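Nucleocapsid (Crimean-congo hemorrhagic fever virus, PDB 4AKL) probably binds single- and double-stranded RNA, helps package the viral genome, and cuts double-stranded DNA without sequence specificity. Local coordinates at residues Ser310-Trp313 with Leu314-Gly318; Pro352-Trp355 with Gly356-Tyr360; Val277-Leu280 with Leu281-Val284; Leu123-Tyr126 with Gln127-Leu131. All blocks are in the same frame, centred on the assembly; numbering follows the deposited sequence. Where two conformers were deposited one is given.

Contact 1 of 4, residues Ser310-Trp313 with Leu314-Gly318; sequences SYYW and LYKAG
Tyr312 and Lys316, one helical turn apart, run side by side and point the same way. Lys316 CG lies over one face of the phenol ring, 3.8 Å from the centroid and 22° off the normal, a CH-pi contact displaced toward the rim at CZ. Tyr312 CG stands anti to its own N (chi1 175°), which swings the ring outward beside the stem of Lys316, and bends at chi2 and chi3 fold the lysine over it. CE then passes 3.5 Å from Tyr312 OH. Both polar ends finish on Asp107, Lys316 NZ by a salt bridge and Tyr312 OH by a hydrogen bond to the same OD1, so the carboxylate probably holds the pair in line.

The other side-chain contacts are apolar. Leu314 CD1 meets Tyr311 CD1 at 3.9 Å, approaching the ring obliquely, and CD2 of the Tyr315 ring comes within 4.1 Å of Tyr312 CD1. Outside the two segments Tyr311 packs on helix 86-98, while Trp313 and Ala317 lie against Leu359.

Four backbone bonds of the i to i+4 kind join the halves, from Leu314 N to Ser310 O through Ala317 N to Trp313 O; the bond from Lys316 N to Tyr312 O is 2.8 Å long and nearly straight at 171°. Gly318 is the first residue to leave helical angles. With its positive phi and two bonds back into the last turn, one of them Gly318 N to Tyr315 O at 2.9 Å, the aromatic-rich end of helix 306-316, in this mainly helical nucleocapsid, closes in a Schellman motif.

Contact 2 of 4, residues Pro352-Trp355 with Gly356-Tyr360; sequences PMKW and GKKLY
Met353 O receives Gly356 N at the N-terminus of helix 355-360, a loop-to-helix junction where the chain leaving helix 341-350 enters its next helical turn. Gly356 N donates to Met353 O at 3.1 Å, from about 50° out of the carbonyl plane. The next bond, from Leu359 N to Trp355 O at 2.8 Å, is of the regular i to i+4 kind.

A water extends the polar network. It lies 2.7 Å from Met353 O, to which it probably donates, and accepts from Lys357 N at 2.9 Å, linking the loop carbonyl to an amide of the first turn. Met353 O thus meets both an amide and a water.

The indole packs on backbone and side chain alike. Trp355 CG sits between its backbone N and carbonyl carbon (chi1 66°), bringing the indole back beside the following peptide, which it meets obliquely. CE3 of Trp355 lies 3.5 Å from Gly356 N. Further along the ring, CZ3 makes an apolar, oblique contact with Leu359 CD2. Trp355 NE1 is hydrogen-bonded to Thr326 OG1, and the indole also packs on Leu348 of helix 341-350 and Val327 of helix 324-336. Leu359 faces Ile385 and Met388 of helix 385-392, so this short helix is wedged between its neighbours by its buried side.

The exposed side carries lysines. The stem of Lys358 lies along the Lys354 carbonyl, with CG 3.7 Å from Lys354 O, and the ammonium groups of the two residues stay apart, NZ to NZ 6.4 Å. Lys358 bends only at its last torsion, which leaves its NZ 3.9 Å from Lys354 CB.

Contact 3 of 4, residues Val277-Leu280 with Leu281-Val284; sequences VTNL and LKHV
His283 lays one face of its imidazole against the carbonyl oxygen of Asn279, which sits 3.0 Å above the ring plane and is displaced toward the rim; the nearest ring atom, CD2, is 3.1 Å away. With CG beside the backbone N (chi1 -55°) the ring folds back along the helix toward the preceding turn. The same Asn279 O also accepts the backbone N-H of His283 at 3.1 Å, so one carbonyl meets both the amide and the ring of a single residue. NE2 of the histidine is hydrogen-bonded to Asn221 OD1, which ties the ring to a neighbouring loop.

Close packing continues at Leu280 and Val284, both buried. Val284 CG2 touches Leu280 O at 3.3 Å, and its N bonds that oxygen at 2.8 Å. The Leu280 side chain packs outside the two segments, on Val254 and Leu257. Val277 reaches the same helix, 245-263, at Asn258 and Leu261. Helix 270-292 thus lies against helix 245-263 as in a helical hairpin, and four regular i to i+4 bonds run through these two turns, including Lys282 N to Thr278 O.

The solvent side is looser. Leu281 is exposed, its CD1 only grazing Val277 CG1 at 4.2 Å. Thr278 and Lys282 lie side by side there, pointing the same way: in one of the two conformers deposited for the lysine, bent at chi2 (-59°), CE of Lys282 comes within 3.8 Å of Thr278 CG2, a contact that is doubtful as a restraint. The threonine hydroxyl bonds back to Asp274 O.

Contact 4 of 4, residues Leu123-Tyr126 with Gln127-Leu131; sequences LFNY and QQAAL
Leu123, Phe124, Asn125 and Tyr126 each offer their carbonyl oxygen to the amide four residues on, from Gln127 N to Leu123 O at 3.1 Å to Ala130 N to Tyr126 O at 3.0 Å, an unbroken alpha-helical run.

Among the side chains, Tyr126 and Gln127 are neighbours whose flat groups meet nearly at right angles, ring and amide planes 84° apart. The amide nitrogen NE2 of Gln127 comes to the edge of the phenol ring, in its plane, 3.7 Å from both CD1 and CE1. The glutamine gets there by bending at chi2 (-66°), while its CG rests 3.4 Å from Leu123 O. Its NE2 bonds to the carbonyl oxygens of Gly301 and Gln303, so the buried amide is held from outside and the ring edge is a flank rather than a partner.

Tyr126 is fixed at its far end as well: OH is hydrogen-bonded with Ser309 OG and with Asp305 N, and the ring meets Trp106 edge-to-face. Beside it, Ala129 CB sits 3.2 Å from Asn125 O, and the methyl also packs on Trp106 and Phe308. Asn125 spans outward through its amide, OD1 to Trp106 NE1 and ND2 to Thr102 O. Toward the exposed flank Gln128 CG passes 3.3 Å from Phe124 O.

With its polar groups buried among aromatic rings and bonded by neighbouring helices and loops, helix 120-136 is a buried core helix of this mainly helical fold, packed against helices 104-107, 295-301 and 306-316.

Overall arrangement
Contacts 1 and 2 form one continuous patch, their centres 11 Å apart: Ala317 CB meets Leu359 CD1 at 3.8 Å, and Ala317 O lies 3.5 Å from Trp355 CB, so the end of helix 306-316 rests on helix 355-360. Contact 4 lies near contact 1, with centres 16 Å and nearest atoms about 6 Å apart; they are bridged by Trp106, whose ring meets both Tyr126 and Tyr312, and by helix 306-316. Contact 3 is remote, its centre 41 Å from contact 1 and 50 Å from contact 2, in a separate helical part near the DEVD motif at residues 266-269; contact 4 is nearest to it, with centres 28 Å and nearest atoms about 13 Å apart.

Contact 1 of 4, residues Ser310-Trp313 with Leu314-Gly318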
loop_
_atom_site.group_PDB
_atom_site.type_symbol
_atom_site.label_atom_id
_atom_site.label_comp_id
_atom_site.label_asym_id
_atom_site.label_seq_id
_atom_site.Cartn_x
_atom_site.Cartn_y
_atom_site.Cartn_z
ATOM N N SER A 310 5.803 7.606 2.737
ATOM C CA SER A 310 6.027 8.823 3.483
ATOM C C SER A 310 7.510 9.259 3.562
ATOM O O SER A 310 7.801 10.467 3.481
ATOM C CB SER A 310 5.351 8.762 4.869
ATOM O OG SER A 310 3.891 8.800 4.695
ATOM N N TYR A 311 8.421 8.286 3.701
ATOM C CA TYR A 311 9.848 8.567 3.764
ATOM C C TYR A 311 10.385 8.965 2.366
ATOM O O TYR A 311 11.283 9.839 2.252
ATOM C CB TYR A 311 10.626 7.379 4.368
ATOM C CG TYR A 311 10.870 7.572 5.844
ATOM C CD1 TYR A 311 11.908 8.347 6.281
ATOM C CD2 TYR A 311 10.033 7.014 6.798
ATOM C CE1 TYR A 311 12.141 8.551 7.646
ATOM C CE2 TYR A 311 10.247 7.212 8.150
ATOM C CZ TYR A 311 11.297 7.982 8.567
ATOM O OH TYR A 311 11.471 8.189 9.888
ATOM N N TYR A 312 9.834 8.355 1.319
ATOM C CA TYR A 312 10.181 8.726 -0.022
ATOM C C TYR A 312 9.873 10.226 -0.256
ATOM O O TYR A 312 10.667 10.944 -0.885
ATOM C CB TYR A 312 9.434 7.861 -1.015
ATOM C CG TYR A 312 9.662 8.264 -2.423
ATOM C CD1 TYR A 312 10.932 8.189 -2.986
ATOM C CD2 TYR A 312 8.615 8.732 -3.215
ATOM C CE1 TYR A 312 11.166 8.573 -4.314
ATOM C CE2 TYR A 312 8.846 9.130 -4.571
ATOM C CZ TYR A 312 10.104 9.044 -5.102
ATOM O OH TYR A 312 10.341 9.436 -6.417
ATOM N N TRP A 313 8.731 10.699 0.262
ATOM C CA TRP A 313 8.330 12.093 0.045
ATOM C C TRP A 313 9.225 13.022 0.822
ATOM O O TRP A 313 9.591 14.080 0.308
ATOM C CB TRP A 313 6.828 12.321 0.346
ATOM C CG TRP A 313 5.933 11.549 -0.621
ATOM C CD1 TRP A 313 6.159 11.339 -1.978
ATOM C CD2 TRP A 313 4.735 10.863 -0.311
ATOM N NE1 TRP A 313 5.153 10.591 -2.517
ATOM C CE2 TRP A 313 4.259 10.280 -1.514
ATOM C CE3 TRP A 313 3.995 10.699 0.863
ATOM C CZ2 TRP A 313 3.103 9.555 -1.571
ATOM C CZ3 TRP A 313 2.849 9.970 0.810
ATOM C CH2 TRP A 313 2.402 9.399 -0.401
ATOM N N LEU A 314 9.586 12.639 2.039
ATOM C CA LEU A 314 10.598 13.385 2.759
ATOM C C LEU A 314 11.894 13.488 1.956
ATOM O O LEU A 314 12.432 14.587 1.774
ATOM C CB LEU A 314 10.923 12.734 4.063
ATOM C CG LEU A 314 9.923 12.645 5.178
ATOM C CD1 LEU A 314 10.665 12.040 6.392
ATOM C CD2 LEU A 314 9.290 14.026 5.514
ATOM N N TYR A 315 12.369 12.354 1.448
ATOM C CA TYR A 315 13.577 12.343 0.626
ATOM C C TYR A 315 13.415 13.285 -0.580
ATOM O O TYR A 315 14.231 14.179 -0.764
ATOM C CB TYR A 315 13.947 10.903 0.251
ATOM C CG TYR A 315 14.807 10.793 -0.917
ATOM C CD1 TYR A 315 16.199 11.000 -0.817
ATOM C CD2 TYR A 315 14.281 10.479 -2.134
ATOM C CE1 TYR A 315 17.024 10.874 -1.968
ATOM C CE2 TYR A 315 15.101 10.367 -3.272
ATOM C CZ TYR A 315 16.457 10.565 -3.172
ATOM O OH TYR A 315 17.237 10.443 -4.324
ATOM N N LYS A 316 12.347 13.121 -1.357
ATOM C CA LYS A 316 12.129 13.967 -2.516
ATOM C C LYS A 316 12.004 15.448 -2.211
ATOM O O LYS A 316 12.387 16.227 -3.027
ATOM C CB LYS A 316 10.881 13.556 -3.292
ATOM C CG LYS A 316 11.007 12.260 -3.973
ATOM C CD LYS A 316 12.152 12.225 -5.074
ATOM C CE LYS A 316 11.626 12.728 -6.413
ATOM N NZ LYS A 316 12.539 12.324 -7.512
ATOM N N ALA A 317 11.427 15.787 -1.057
ATOM C CA ALA A 317 11.309 17.151 -0.617
ATOM C C ALA A 317 12.612 17.738 -0.049
ATOM O O ALA A 317 12.627 18.894 0.301
ATOM C CB ALA A 317 10.157 17.313 0.430
ATOM N N GLY A 318 13.668 16.952 0.031
ATOM C CA GLY A 318 14.955 17.425 0.542
ATOM C C GLY A 318 14.949 17.589 2.037
ATOM O O GLY A 318 15.682 18.421 2.545
#

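Contact 2 of 4, residues Pro352-Trp355 with Gly356-Tyr360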
loop_
_atom_site.group_PDB
_atom_site.type_symbol
_atom_site.label_atom_id
_atom_site.label_comp_id
_atom_site.label_asym_id
_atom_site.label_seq_id
_atom_site.Cartn_x
_atom_site.Cartn_y
_atom_site.Cartn_z
ATOM N N PRO A 352 8.772 29.494 4.981
ATOM C CA PRO A 352 10.167 29.790 4.675
ATOM C C PRO A 352 11.030 28.572 4.484
ATOM O O PRO A 352 12.082 28.683 3.869
ATOM C CB PRO A 352 10.639 30.561 5.908
ATOM C CG PRO A 352 9.440 31.162 6.413
ATOM C CD PRO A 352 8.404 30.070 6.269
ATOM N N MET A 353 10.603 27.431 5.015
ATOM C CA MET A 353 11.356 26.189 4.890
ATOM C C MET A 353 11.410 25.786 3.436
ATOM O O MET A 353 10.338 25.718 2.779
ATOM C CB MET A 353 10.644 25.061 5.641
ATOM C CG MET A 353 10.458 25.277 7.141
ATOM S SD MET A 353 11.924 25.665 8.066
ATOM C CE MET A 353 12.978 24.245 7.689
ATOM N N LYS A 354 12.625 25.521 2.914
ATOM C CA LYS A 354 12.773 25.128 1.498
ATOM C C LYS A 354 12.013 23.853 1.140
ATOM O O LYS A 354 11.564 23.687 -0.001
ATOM C CB LYS A 354 14.258 24.967 1.137
ATOM C CG LYS A 354 14.954 26.268 0.866
ATOM C CD LYS A 354 16.428 26.035 0.579
ATOM C CE LYS A 354 17.213 27.350 0.415
ATOM N NZ LYS A 354 18.671 27.185 0.692
ATOM N N TRP A 355 11.829 22.940 2.111
ATOM C CA TRP A 355 11.110 21.718 1.817
ATOM C C TRP A 355 9.653 21.934 1.440
ATOM O O TRP A 355 9.047 21.034 0.853
ATOM C CB TRP A 355 11.215 20.678 2.972
ATOM C CG TRP A 355 10.547 21.031 4.293
ATOM C CD1 TRP A 355 11.186 21.439 5.411
ATOM C CD2 TRP A 355 9.127 20.963 4.640
ATOM N NE1 TRP A 355 10.288 21.654 6.404
ATOM C CE2 TRP A 355 9.018 21.370 5.969
ATOM C CE3 TRP A 355 7.966 20.628 3.945
ATOM C CZ2 TRP A 355 7.791 21.468 6.642
ATOM C CZ3 TRP A 355 6.731 20.684 4.620
ATOM C CH2 TRP A 355 6.663 21.111 5.972
ATOM N N GLY A 356 9.080 23.119 1.762
ATOM C CA GLY A 356 7.676 23.374 1.526
ATOM C C GLY A 356 7.331 23.250 0.062
ATOM O O GLY A 356 6.502 22.459 -0.339
ATOM N N LYS A 357 8.001 24.056 -0.732
ATOM C CA LYS A 357 7.715 24.122 -2.146
ATOM C C LYS A 357 8.096 22.839 -2.807
ATOM O O LYS A 357 7.400 22.422 -3.764
ATOM C CB LYS A 357 8.427 25.322 -2.818
ATOM C CG LYS A 357 7.615 26.635 -2.655
ATOM C CD LYS A 357 8.325 27.850 -3.216
ATOM C CE LYS A 357 7.564 29.135 -2.858
ATOM N NZ LYS A 357 7.916 29.661 -1.530
ATOM N N LYS A 358 9.170 22.203 -2.328
ATOM C CA LYS A 358 9.598 20.927 -2.910
ATOM C C LYS A 358 8.564 19.849 -2.644
ATOM O O LYS A 358 8.354 19.050 -3.490
ATOM C CB LYS A 358 11.000 20.504 -2.431
ATOM C CG LYS A 358 12.076 21.443 -2.873
ATOM C CD LYS A 358 13.390 21.040 -2.256
ATOM C CE LYS A 358 14.484 22.043 -2.516
ATOM N NZ LYS A 358 15.402 22.112 -1.302
ATOM N N LEU A 359 7.912 19.852 -1.471
ATOM C CA LEU A 359 6.849 18.872 -1.215
ATOM C C LEU A 359 5.658 19.211 -2.130
ATOM O O LEU A 359 5.004 18.324 -2.666
ATOM C CB LEU A 359 6.382 18.899 0.257
ATOM C CG LEU A 359 5.574 17.677 0.705
ATOM C CD1 LEU A 359 6.456 16.373 0.775
ATOM C CD2 LEU A 359 4.888 17.918 2.048
ATOM N N TYR A 360 5.382 20.514 -2.290
ATOM C CA TYR A 360 4.227 20.936 -3.055
ATOM C C TYR A 360 4.353 20.443 -4.494
ATOM O O TYR A 360 3.363 19.971 -5.082
ATOM C CB TYR A 360 4.085 22.479 -3.088
ATOM C CG TYR A 360 2.788 22.978 -3.732
ATOM C CD1 TYR A 360 2.638 23.022 -5.147
ATOM C CD2 TYR A 360 1.728 23.392 -2.949
ATOM C CE1 TYR A 360 1.437 23.449 -5.743
ATOM C CE2 TYR A 360 0.493 23.861 -3.552
ATOM C CZ TYR A 360 0.360 23.887 -4.933
ATOM O OH TYR A 360 -0.835 24.350 -5.518
HETATM O O HOH W 1 9.468 26.282 0.332
#

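Contact 3 of 4, residues Val277-Leu280 with Leu281-Val284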
loop_
_atom_site.group_PDB
_atom_site.type_symbol
_atom_site.label_atom_id
_atom_site.label_comp_id
_atom_site.label_asym_id
_atom_site.label_seq_id
_atom_site.Cartn_x
_atom_site.Cartn_y
_atom_site.Cartn_z
ATOM N N VAL A 277 16.186 -22.684 -29.381
ATOM C CA VAL A 277 16.608 -22.116 -28.112
ATOM C C VAL A 277 16.134 -20.659 -28.029
ATOM O O VAL A 277 15.488 -20.258 -27.033
ATOM C CB VAL A 277 18.160 -22.151 -27.906
ATOM C CG1 VAL A 277 18.604 -21.127 -26.805
ATOM C CG2 VAL A 277 18.655 -23.563 -27.593
ATOM N N THR A 278 16.455 -19.883 -29.077
ATOM C CA THR A 278 16.018 -18.499 -29.175
ATOM C C THR A 278 14.520 -18.398 -28.947
ATOM O O THR A 278 14.080 -17.573 -28.151
ATOM C CB THR A 278 16.387 -17.874 -30.555
ATOM O OG1 THR A 278 17.801 -17.855 -30.691
ATOM C CG2 THR A 278 15.859 -16.415 -30.683
ATOM N N ASN A 279 13.750 -19.252 -29.633
ATOM C CA ASN A 279 12.287 -19.178 -29.589
ATOM C C ASN A 279 11.658 -19.558 -28.263
ATOM O O ASN A 279 10.659 -18.946 -27.852
ATOM C CB ASN A 279 11.667 -20.012 -30.709
ATOM C CG ASN A 279 11.765 -19.337 -32.050
ATOM O OD1 ASN A 279 11.925 -18.113 -32.146
ATOM N ND2 ASN A 279 11.652 -20.127 -33.102
ATOM N N LEU A 280 12.230 -20.555 -27.595
ATOM C CA LEU A 280 11.780 -20.930 -26.260
ATOM C C LEU A 280 11.965 -19.760 -25.297
ATOM O O LEU A 280 11.090 -19.517 -24.444
ATOM C CB LEU A 280 12.495 -22.191 -25.754
ATOM C CG LEU A 280 11.886 -23.508 -26.261
ATOM C CD1 LEU A 280 12.855 -24.717 -26.169
ATOM C CD2 LEU A 280 10.558 -23.763 -25.480
ATOM N N LEU A 281 13.083 -19.021 -25.432
ATOM C CA LEU A 281 13.329 -17.839 -24.567
ATOM C C LEU A 281 12.314 -16.712 -24.783
ATOM O O LEU A 281 11.910 -16.066 -23.795
ATOM C CB LEU A 281 14.767 -17.311 -24.705
ATOM C CG LEU A 281 15.838 -18.308 -24.224
ATOM C CD1 LEU A 281 17.265 -17.830 -24.560
ATOM C CD2 LEU A 281 15.678 -18.582 -22.709
ATOM N N LYS A 282 11.904 -16.467 -26.042
ATOM C CA LYS A 282 10.830 -15.496 -26.330
ATOM C C LYS A 282 9.574 -15.954 -25.599
ATOM O O LYS A 282 8.892 -15.169 -24.971
ATOM C CB LYS A 282 10.495 -15.381 -27.829
ATOM C CG LYS A 282 11.650 -15.161 -28.780
ATOM C CD LYS A 282 12.411 -13.914 -28.478
ATOM C CE LYS A 282 13.513 -13.683 -29.524
ATOM N NZ LYS A 282 13.769 -12.236 -29.741
ATOM N N HIS A 283 9.283 -17.255 -25.687
ATOM C CA HIS A 283 8.077 -17.776 -25.050
ATOM C C HIS A 283 8.143 -17.696 -23.517
ATOM O O HIS A 283 7.125 -17.397 -22.902
ATOM C CB HIS A 283 7.733 -19.177 -25.513
ATOM C CG HIS A 283 7.610 -19.308 -27.000
ATOM N ND1 HIS A 283 7.088 -18.305 -27.793
ATOM C CD2 HIS A 283 7.940 -20.328 -27.840
ATOM C CE1 HIS A 283 7.107 -18.702 -29.057
ATOM N NE2 HIS A 283 7.613 -19.927 -29.110
ATOM N N VAL A 284 9.318 -17.927 -22.908
ATOM C CA VAL A 284 9.451 -17.805 -21.422
ATOM C C VAL A 284 9.306 -16.342 -20.919
ATOM O O VAL A 284 8.650 -16.088 -19.878
ATOM C CB VAL A 284 10.762 -18.447 -20.892
ATOM C CG1 VAL A 284 10.953 -18.170 -19.371
ATOM C CG2 VAL A 284 10.729 -19.940 -21.142
#

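Contact 4 of 4, residues Leu123-Tyr126 with Gln127-Leu131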
loop_
_atom_site.group_PDB
_atom_site.type_symbol
_atom_site.label_atom_id
_atom_site.label_comp_id
_atom_site.label_asym_id
_atom_site.label_seq_id
_atom_site.Cartn_x
_atom_site.Cartn_y
_atom_site.Cartn_z
ATOM N N LEU A 123 5.165 -0.604 -10.519
ATOM C CA LEU A 123 4.424 -1.019 -9.310
ATOM C C LEU A 123 5.167 -2.104 -8.580
ATOM O O LEU A 123 5.337 -1.998 -7.347
ATOM C CB LEU A 123 2.993 -1.540 -9.588
ATOM C CG LEU A 123 1.957 -0.582 -10.105
ATOM C CD1 LEU A 123 0.612 -1.238 -10.386
ATOM C CD2 LEU A 123 1.805 0.594 -9.080
ATOM N N PHE A 124 5.609 -3.152 -9.318
ATOM C CA PHE A 124 6.318 -4.262 -8.657
ATOM C C PHE A 124 7.592 -3.813 -8.008
ATOM O O PHE A 124 7.855 -4.202 -6.875
ATOM C CB PHE A 124 6.623 -5.397 -9.622
ATOM C CG PHE A 124 5.425 -6.211 -10.014
ATOM C CD1 PHE A 124 4.267 -6.266 -9.225
ATOM C CD2 PHE A 124 5.462 -6.953 -11.168
ATOM C CE1 PHE A 124 3.181 -7.051 -9.624
ATOM C CE2 PHE A 124 4.374 -7.728 -11.548
ATOM C CZ PHE A 124 3.237 -7.768 -10.764
ATOM N N ASN A 125 8.374 -2.966 -8.708
ATOM C CA ASN A 125 9.610 -2.444 -8.184
ATOM C C ASN A 125 9.389 -1.656 -6.885
ATOM O O ASN A 125 10.180 -1.770 -5.943
ATOM C CB ASN A 125 10.305 -1.583 -9.252
ATOM C CG ASN A 125 11.648 -0.993 -8.779
ATOM O OD1 ASN A 125 11.694 -0.116 -7.905
ATOM N ND2 ASN A 125 12.738 -1.462 -9.372
ATOM N N TYR A 126 8.302 -0.868 -6.830
ATOM C CA TYR A 126 8.028 -0.085 -5.651
ATOM C C TYR A 126 7.712 -1.021 -4.466
ATOM O O TYR A 126 8.155 -0.793 -3.378
ATOM C CB TYR A 126 6.831 0.884 -5.914
ATOM C CG TYR A 126 6.165 1.402 -4.664
ATOM C CD1 TYR A 126 5.166 0.701 -4.064
ATOM C CD2 TYR A 126 6.552 2.590 -4.087
ATOM C CE1 TYR A 126 4.527 1.182 -2.899
ATOM C CE2 TYR A 126 5.930 3.088 -2.898
ATOM C CZ TYR A 126 4.919 2.368 -2.314
ATOM O OH TYR A 126 4.241 2.808 -1.154
ATOM N N GLN A 127 6.920 -2.064 -4.690
ATOM C CA GLN A 127 6.571 -2.985 -3.597
ATOM C C GLN A 127 7.808 -3.675 -3.076
ATOM O O GLN A 127 8.010 -3.764 -1.858
ATOM C CB GLN A 127 5.508 -4.008 -4.023
ATOM C CG GLN A 127 4.147 -3.359 -4.450
ATOM C CD GLN A 127 3.377 -2.644 -3.326
ATOM O OE1 GLN A 127 3.600 -2.873 -2.120
ATOM N NE2 GLN A 127 2.452 -1.767 -3.729
ATOM N N GLN A 128 8.673 -4.118 -3.978
ATOM C CA GLN A 128 9.910 -4.802 -3.554
ATOM C C GLN A 128 10.822 -3.833 -2.839
ATOM O O GLN A 128 11.492 -4.210 -1.842
ATOM C CB GLN A 128 10.635 -5.456 -4.768
ATOM C CG GLN A 128 9.798 -6.541 -5.476
ATOM C CD GLN A 128 9.065 -7.538 -4.468
ATOM O OE1 GLN A 128 7.805 -7.629 -4.418
ATOM N NE2 GLN A 128 9.858 -8.230 -3.668
ATOM N N ALA A 129 10.865 -2.586 -3.340
ATOM C CA ALA A 129 11.665 -1.564 -2.701
ATOM C C ALA A 129 11.208 -1.276 -1.249
ATOM O O ALA A 129 12.028 -1.055 -0.382
ATOM C CB ALA A 129 11.705 -0.287 -3.532
ATOM N N ALA A 130 9.911 -1.292 -1.026
ATOM C CA ALA A 130 9.329 -1.040 0.296
ATOM C C ALA A 130 9.700 -2.132 1.288
ATOM O O ALA A 130 9.996 -1.859 2.429
ATOM C CB ALA A 130 7.813 -0.903 0.205
ATOM N N LEU A 131 9.669 -3.357 0.847
ATOM C CA LEU A 131 10.078 -4.452 1.713
ATOM C C LEU A 131 11.598 -4.376 1.999
ATOM O O LEU A 131 12.026 -4.546 3.144
ATOM C CB LEU A 131 9.680 -5.776 1.124
ATOM C CG LEU A 131 8.172 -6.028 1.008
ATOM C CD1 LEU A 131 7.885 -7.263 0.009
ATOM C CD2 LEU A 131 7.451 -6.241 2.388
#